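Long-range contact in ripening-associated protein (Musa acuminata, PDB 4PIT), which is a jacalin-family lectin that binds mannose-containing sugars, here holding dimannose at two pockets on one end of its beta-prism fold: residues 82-94 / 121-135. The protein carries 1 engineered substitution. Sequence-based numbering, arbitrary orientation.
Sequences NYTGAVVLGKLGF and ISGFFGRGGKFLDAI. Engineered in segment 82-94: Thr-84 (natural residue His). With MAN (alpha-D-mannopyranose), chain F; MAN (alpha-D-mannopyranose), chain C; MAN (alpha-D-mannopyranose), chain G; MAN (alpha-D-mannopyranose), chain D.
Phe-131 projects from the sugar-binding loop after strand 118-128 and meets Tyr-83, Thr-84 and Val-88. Its CB lies 4.1 Å from Val-88 CG1, which also touches C6 of the chain F mannose. With CG beside the backbone N (chi1 -50°), the ring runs out to Tyr-83: CD2 lies 4.0 Å from that C6, CE2 passes OG1 of the engineered Thr-84, and CZ comes 3.6 Å from CE2 of Tyr-83, whose edge points at the Phe-131 face in a T-shaped pair (planes at 72°). Lys-130 CG lies over the ring centre, and CE1 reaches C6 of the chain G mannose, placing the ring between the two sugar pockets. Asp-133 accepts hydrogen bonds from O6 (on OD1) and O4 (on OD2, 2.6 Å) of the chain F mannose, Phe-131 N donates to that O6, and a water joins OD2 to Val-87 O. Behind the pocket, Leu-89 N donates a near-straight bond (171°) to Leu-132 O, while Leu-89 CD1 presses tightly on Ile-135 CG2 (3.5 Å). Deeper, Phe-94 CE2 meets Phe-124 CE1 at 3.6 Å. Polar groups thus grip the sugar, one backbone bond ties Leu-89 to Leu-132 behind it, and packing of Leu-89 and Phe-94 on Ile-135 and Phe-124 joins two sheets inside.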
loop_
_atom_site.group_PDB
_atom_site.type_symbol
_atom_site.label_atom_id
_atom_site.label_comp_id
_atom_site.label_asym_id
_atom_site.label_seq_id
_atom_site.Cartn_x
_atom_site.Cartn_y
_atom_site.Cartn_z
ATOM N N ASN B 82 17.882 -2.166 7.732
ATOM C CA ASN B 82 18.477 -2.429 9.035
ATOM C C ASN B 82 19.616 -1.474 9.159
ATOM O O ASN B 82 20.492 -1.490 8.301
ATOM C CB ASN B 82 19.022 -3.860 9.077
ATOM C CG ASN B 82 17.951 -4.902 9.085
ATOM O OD1 ASN B 82 16.993 -4.817 9.850
ATOM N ND2 ASN B 82 18.074 -5.887 8.199
ATOM N N TYR B 83 19.595 -0.599 10.145
ATOM C CA TYR B 83 20.636 0.409 10.268
ATOM C C TYR B 83 20.888 0.690 11.738
ATOM O O TYR B 83 19.971 1.020 12.475
ATOM C CB TYR B 83 20.205 1.685 9.516
ATOM C CG TYR B 83 21.240 2.790 9.514
ATOM C CD1 TYR B 83 22.322 2.761 8.635
ATOM C CD2 TYR B 83 21.098 3.905 10.337
ATOM C CE1 TYR B 83 23.218 3.832 8.556
ATOM C CE2 TYR B 83 22.002 4.955 10.292
ATOM C CZ TYR B 83 23.052 4.921 9.391
ATOM O OH TYR B 83 23.928 5.978 9.370
ATOM N N THR B 84 22.157 0.547 12.169
ATOM C CA THR B 84 22.561 0.706 13.583
ATOM C C THR B 84 21.749 -0.234 14.517
ATOM O O THR B 84 21.608 0.032 15.705
ATOM C CB THR B 84 22.540 2.192 14.060
ATOM O OG1 THR B 84 21.185 2.669 14.215
ATOM C CG2 THR B 84 23.339 3.117 13.132
ATOM N N GLY B 85 21.308 -1.370 13.970
ATOM C CA GLY B 85 20.513 -2.338 14.710
ATOM C C GLY B 85 19.037 -2.029 14.791
ATOM O O GLY B 85 18.306 -2.728 15.497
ATOM N N ALA B 86 18.597 -0.942 14.119
ATOM C CA ALA B 86 17.189 -0.559 14.106
ATOM C C ALA B 86 16.592 -0.833 12.734
ATOM O O ALA B 86 17.315 -0.822 11.729
ATOM C CB ALA B 86 17.072 0.935 14.430
ATOM N N VAL B 87 15.271 -1.073 12.696
ATOM C CA VAL B 87 14.541 -1.293 11.451
ATOM C C VAL B 87 13.902 0.049 11.141
ATOM O O VAL B 87 12.964 0.456 11.844
ATOM C CB VAL B 87 13.511 -2.441 11.602
ATOM C CG1 VAL B 87 12.662 -2.570 10.326
ATOM C CG2 VAL B 87 14.228 -3.763 11.900
ATOM N N VAL B 88 14.404 0.738 10.118
ATOM C CA VAL B 88 13.928 2.095 9.817
ATOM C C VAL B 88 13.722 2.295 8.325
ATOM O O VAL B 88 13.978 1.391 7.520
ATOM C CB VAL B 88 14.976 3.135 10.343
ATOM C CG1 VAL B 88 15.195 3.019 11.860
ATOM C CG2 VAL B 88 16.308 3.023 9.577
ATOM N N LEU B 89 13.248 3.484 7.942
ATOM C CA LEU B 89 13.147 3.793 6.526
ATOM C C LEU B 89 14.537 4.131 6.035
ATOM O O LEU B 89 15.140 5.118 6.484
ATOM C CB LEU B 89 12.177 4.965 6.299
ATOM C CG LEU B 89 10.712 4.626 6.545
ATOM C CD1 LEU B 89 9.958 5.878 6.806
ATOM C CD2 LEU B 89 10.119 3.835 5.347
ATOM N N GLY B 90 15.076 3.291 5.154
ATOM C CA GLY B 90 16.374 3.562 4.538
ATOM C C GLY B 90 16.293 4.540 3.376
ATOM O O GLY B 90 17.251 5.271 3.089
ATOM N N LYS B 91 15.137 4.530 2.680
ATOM C CA LYS B 91 14.831 5.392 1.538
ATOM C C LYS B 91 13.361 5.726 1.570
ATOM O O LYS B 91 12.563 4.853 1.921
ATOM C CB LYS B 91 15.163 4.705 0.204
ATOM C CG LYS B 91 16.602 4.297 0.037
ATOM C CD LYS B 91 16.888 3.865 -1.376
ATOM C CE LYS B 91 18.332 3.478 -1.474
ATOM N NZ LYS B 91 18.664 2.978 -2.848
ATOM N N LEU B 92 13.009 6.935 1.136
ATOM C CA LEU B 92 11.604 7.352 1.069
ATOM C C LEU B 92 11.416 8.353 -0.054
ATOM O O LEU B 92 12.119 9.357 -0.141
ATOM C CB LEU B 92 11.168 7.962 2.412
ATOM C CG LEU B 92 9.713 8.489 2.503
ATOM C CD1 LEU B 92 8.721 7.336 2.414
ATOM C CD2 LEU B 92 9.494 9.200 3.823
ATOM N N GLY B 93 10.409 8.101 -0.859
ATOM C CA GLY B 93 10.050 9.039 -1.908
ATOM C C GLY B 93 8.554 9.156 -2.060
ATOM O O GLY B 93 7.790 8.383 -1.467
ATOM N N PHE B 94 8.136 10.142 -2.877
ATOM C CA PHE B 94 6.714 10.384 -3.139
ATOM C C PHE B 94 6.499 10.767 -4.569
ATOM O O PHE B 94 7.388 11.370 -5.188
ATOM C CB PHE B 94 6.198 11.560 -2.280
ATOM C CG PHE B 94 6.092 11.263 -0.807
ATOM C CD1 PHE B 94 7.170 11.485 0.044
ATOM C CD2 PHE B 94 4.915 10.754 -0.270
ATOM C CE1 PHE B 94 7.069 11.207 1.418
ATOM C CE2 PHE B 94 4.817 10.470 1.110
ATOM C CZ PHE B 94 5.898 10.701 1.939
ATOM N N ILE B 121 -3.124 11.021 -0.852
ATOM C CA ILE B 121 -2.716 11.009 0.553
ATOM C C ILE B 121 -3.269 12.224 1.240
ATOM O O ILE B 121 -3.093 13.357 0.744
ATOM C CB ILE B 121 -1.178 10.949 0.632
ATOM C CG1 ILE B 121 -0.747 9.539 0.148
ATOM C CG2 ILE B 121 -0.677 11.252 2.062
ATOM C CD1 ILE B 121 0.737 9.468 -0.227
ATOM N N SER B 122 -3.892 12.014 2.417
ATOM C CA SER B 122 -4.467 13.146 3.136
ATOM C C SER B 122 -3.892 13.367 4.539
ATOM O O SER B 122 -4.338 14.292 5.233
ATOM C CB SER B 122 -5.974 12.955 3.253
ATOM O OG SER B 122 -6.260 11.737 3.920
ATOM N N GLY B 123 -2.932 12.550 4.971
ATOM C CA GLY B 123 -2.334 12.699 6.284
ATOM C C GLY B 123 -1.312 11.596 6.477
ATOM O O GLY B 123 -1.213 10.662 5.670
ATOM N N PHE B 124 -0.585 11.685 7.586
ATOM C CA PHE B 124 0.482 10.760 7.907
ATOM C C PHE B 124 0.393 10.227 9.304
ATOM O O PHE B 124 -0.096 10.879 10.214
ATOM C CB PHE B 124 1.854 11.471 7.788
ATOM C CG PHE B 124 2.228 11.823 6.375
ATOM C CD1 PHE B 124 2.762 10.864 5.525
ATOM C CD2 PHE B 124 2.089 13.125 5.908
ATOM C CE1 PHE B 124 3.129 11.186 4.219
ATOM C CE2 PHE B 124 2.468 13.449 4.600
ATOM C CZ PHE B 124 2.998 12.477 3.771
ATOM N N PHE B 125 0.949 9.043 9.483
ATOM C CA PHE B 125 1.153 8.443 10.803
ATOM C C PHE B 125 2.437 7.615 10.686
ATOM O O PHE B 125 2.965 7.447 9.582
ATOM C CB PHE B 125 -0.067 7.623 11.295
ATOM C CG PHE B 125 -0.377 6.373 10.514
ATOM C CD1 PHE B 125 -1.065 6.441 9.304
ATOM C CD2 PHE B 125 0.072 5.127 10.958
ATOM C CE1 PHE B 125 -1.353 5.270 8.572
ATOM C CE2 PHE B 125 -0.221 3.957 10.225
ATOM C CZ PHE B 125 -0.922 4.043 9.030
ATOM N N GLY B 126 2.960 7.142 11.805
ATOM C CA GLY B 126 4.155 6.294 11.758
ATOM C C GLY B 126 4.843 6.251 13.092
ATOM O O GLY B 126 4.173 6.280 14.136
ATOM N N ARG B 127 6.175 6.086 13.073
ATOM C CA ARG B 127 6.948 6.008 14.312
ATOM C C ARG B 127 8.271 6.713 14.071
ATOM O O ARG B 127 8.820 6.651 12.966
ATOM C CB ARG B 127 7.198 4.529 14.732
ATOM C CG ARG B 127 5.907 3.705 14.947
ATOM C CD ARG B 127 6.224 2.279 15.444
ATOM N NE ARG B 127 6.720 2.354 16.807
ATOM C CZ ARG B 127 5.955 2.358 17.887
ATOM N NH1 ARG B 127 6.501 2.476 19.086
ATOM N NH2 ARG B 127 4.628 2.276 17.777
ATOM N N GLY B 128 8.738 7.411 15.094
ATOM C CA GLY B 128 10.007 8.133 14.992
ATOM C C GLY B 128 10.822 8.043 16.265
ATOM O O GLY B 128 10.266 8.006 17.361
ATOM N N GLY B 129 12.140 8.037 16.109
ATOM C CA GLY B 129 13.094 7.985 17.223
ATOM C C GLY B 129 14.285 8.820 16.825
ATOM O O GLY B 129 14.120 9.996 16.463
ATOM N N LYS B 130 15.472 8.226 16.806
ATOM C CA LYS B 130 16.624 8.917 16.242
ATOM C C LYS B 130 16.460 9.071 14.724
ATOM O O LYS B 130 16.946 10.044 14.129
ATOM C CB LYS B 130 17.902 8.139 16.568
ATOM C CG LYS B 130 19.169 8.867 16.129
ATOM C CD LYS B 130 20.417 8.067 16.548
ATOM C CE LYS B 130 21.666 8.660 15.918
ATOM N NZ LYS B 130 21.979 9.998 16.481
ATOM N N PHE B 131 15.819 8.068 14.086
ATOM C CA PHE B 131 15.536 8.082 12.659
ATOM C C PHE B 131 14.022 7.920 12.471
ATOM O O PHE B 131 13.258 7.864 13.443
ATOM C CB PHE B 131 16.315 6.957 11.937
ATOM C CG PHE B 131 17.801 6.944 12.287
ATOM C CD1 PHE B 131 18.616 8.023 11.962
ATOM C CD2 PHE B 131 18.371 5.853 12.948
ATOM C CE1 PHE B 131 19.978 8.034 12.313
ATOM C CE2 PHE B 131 19.748 5.843 13.256
ATOM C CZ PHE B 131 20.536 6.939 12.942
ATOM N N LEU B 132 13.588 7.874 11.207
ATOM C CA LEU B 132 12.186 7.665 10.935
ATOM C C LEU B 132 11.938 6.153 10.873
ATOM O O LEU B 132 12.146 5.523 9.824
ATOM C CB LEU B 132 11.773 8.366 9.644
ATOM C CG LEU B 132 10.263 8.487 9.447
ATOM C CD1 LEU B 132 9.579 9.260 10.578
ATOM C CD2 LEU B 132 9.990 9.172 8.130
ATOM N N ASP B 133 11.482 5.587 12.006
ATOM C CA ASP B 133 11.237 4.151 12.091
ATOM C C ASP B 133 10.198 3.661 11.130
ATOM O O ASP B 133 10.375 2.590 10.543
ATOM C CB ASP B 133 10.789 3.775 13.504
ATOM C CG ASP B 133 11.863 4.054 14.536
ATOM O OD1 ASP B 133 12.138 5.259 14.803
ATOM O OD2 ASP B 133 12.490 3.077 15.022
ATOM N N ALA B 134 9.089 4.420 10.973
ATOM C CA ALA B 134 8.010 3.915 10.111
ATOM C C ALA B 134 7.136 5.049 9.635
ATOM O O ALA B 134 7.055 6.097 10.276
ATOM C CB ALA B 134 7.166 2.902 10.875
ATOM N N ILE B 135 6.460 4.817 8.516
ATOM C CA ILE B 135 5.512 5.809 7.983
ATOM C C ILE B 135 4.332 5.095 7.344
ATOM O O ILE B 135 4.486 4.063 6.705
ATOM C CB ILE B 135 6.220 6.788 6.998
ATOM C CG1 ILE B 135 5.314 8.018 6.725
ATOM C CG2 ILE B 135 6.651 6.077 5.702
ATOM C CD1 ILE B 135 6.052 9.226 5.983
HETATM C C1 MAN F . 16.918 5.201 18.709
HETATM C C2 MAN F . 15.696 4.980 19.589
HETATM C C3 MAN F . 14.899 3.773 19.099
HETATM C C4 MAN F . 14.554 3.923 17.617
HETATM C C5 MAN F . 15.817 4.206 16.807
HETATM C C6 MAN F . 15.539 4.505 15.356
HETATM O O2 MAN F . 14.887 6.155 19.513
HETATM O O3 MAN F . 13.717 3.596 19.869
HETATM O O4 MAN F . 13.984 2.707 17.139
HETATM O O5 MAN F . 16.518 5.351 17.336
HETATM O O6 MAN F . 14.737 5.684 15.227
HETATM C C1 MAN C . 19.232 3.550 17.024
HETATM C C2 MAN C . 19.119 4.219 18.391
HETATM C C3 MAN C . 20.013 3.478 19.384
HETATM C C4 MAN C . 19.597 2.010 19.462
HETATM C C5 MAN C . 19.590 1.373 18.072
HETATM C C6 MAN C . 18.961 -0.007 18.053
HETATM O O1 MAN C . 20.559 3.742 16.492
HETATM O O2 MAN C . 17.792 4.076 18.880
HETATM O O3 MAN C . 19.874 4.062 20.672
HETATM O O4 MAN C . 20.531 1.310 20.288
HETATM O O5 MAN C . 18.838 2.182 17.144
HETATM O O6 MAN C . 17.640 -0.020 18.623
HETATM C C1 MAN G . 24.889 10.388 7.728
HETATM C C2 MAN G . 24.648 11.881 7.922
HETATM C C3 MAN G . 23.837 12.143 9.192
HETATM C C4 MAN G . 22.565 11.298 9.238
HETATM C C5 MAN G . 22.890 9.819 9.029
HETATM C C6 MAN G . 21.653 8.946 8.908
HETATM O O2 MAN G . 23.984 12.379 6.771
HETATM O O3 MAN G . 23.496 13.519 9.307
HETATM O O4 MAN G . 21.968 11.471 10.513
HETATM O O5 MAN G . 23.645 9.658 7.814
HETATM O O6 MAN G . 20.831 9.326 7.798
HETATM C C1 MAN D . 26.432 7.906 9.719
HETATM C C2 MAN D . 26.514 8.741 8.436
HETATM C C3 MAN D . 27.969 8.971 8.029
HETATM C C4 MAN D . 28.775 9.547 9.189
HETATM C C5 MAN D . 28.628 8.623 10.395
HETATM C C6 MAN D . 29.361 9.086 11.632
HETATM O O1 MAN D . 26.802 6.584 9.452
HETATM O O2 MAN D . 25.859 9.978 8.685
HETATM O O3 MAN D . 28.050 9.820 6.890
HETATM O O4 MAN D . 30.145 9.683 8.821
HETATM O O5 MAN D . 27.238 8.498 10.745
HETATM O O6 MAN D . 29.552 8.002 12.529
HETATM O O HOH W 1 12.192 0.604 14.373
#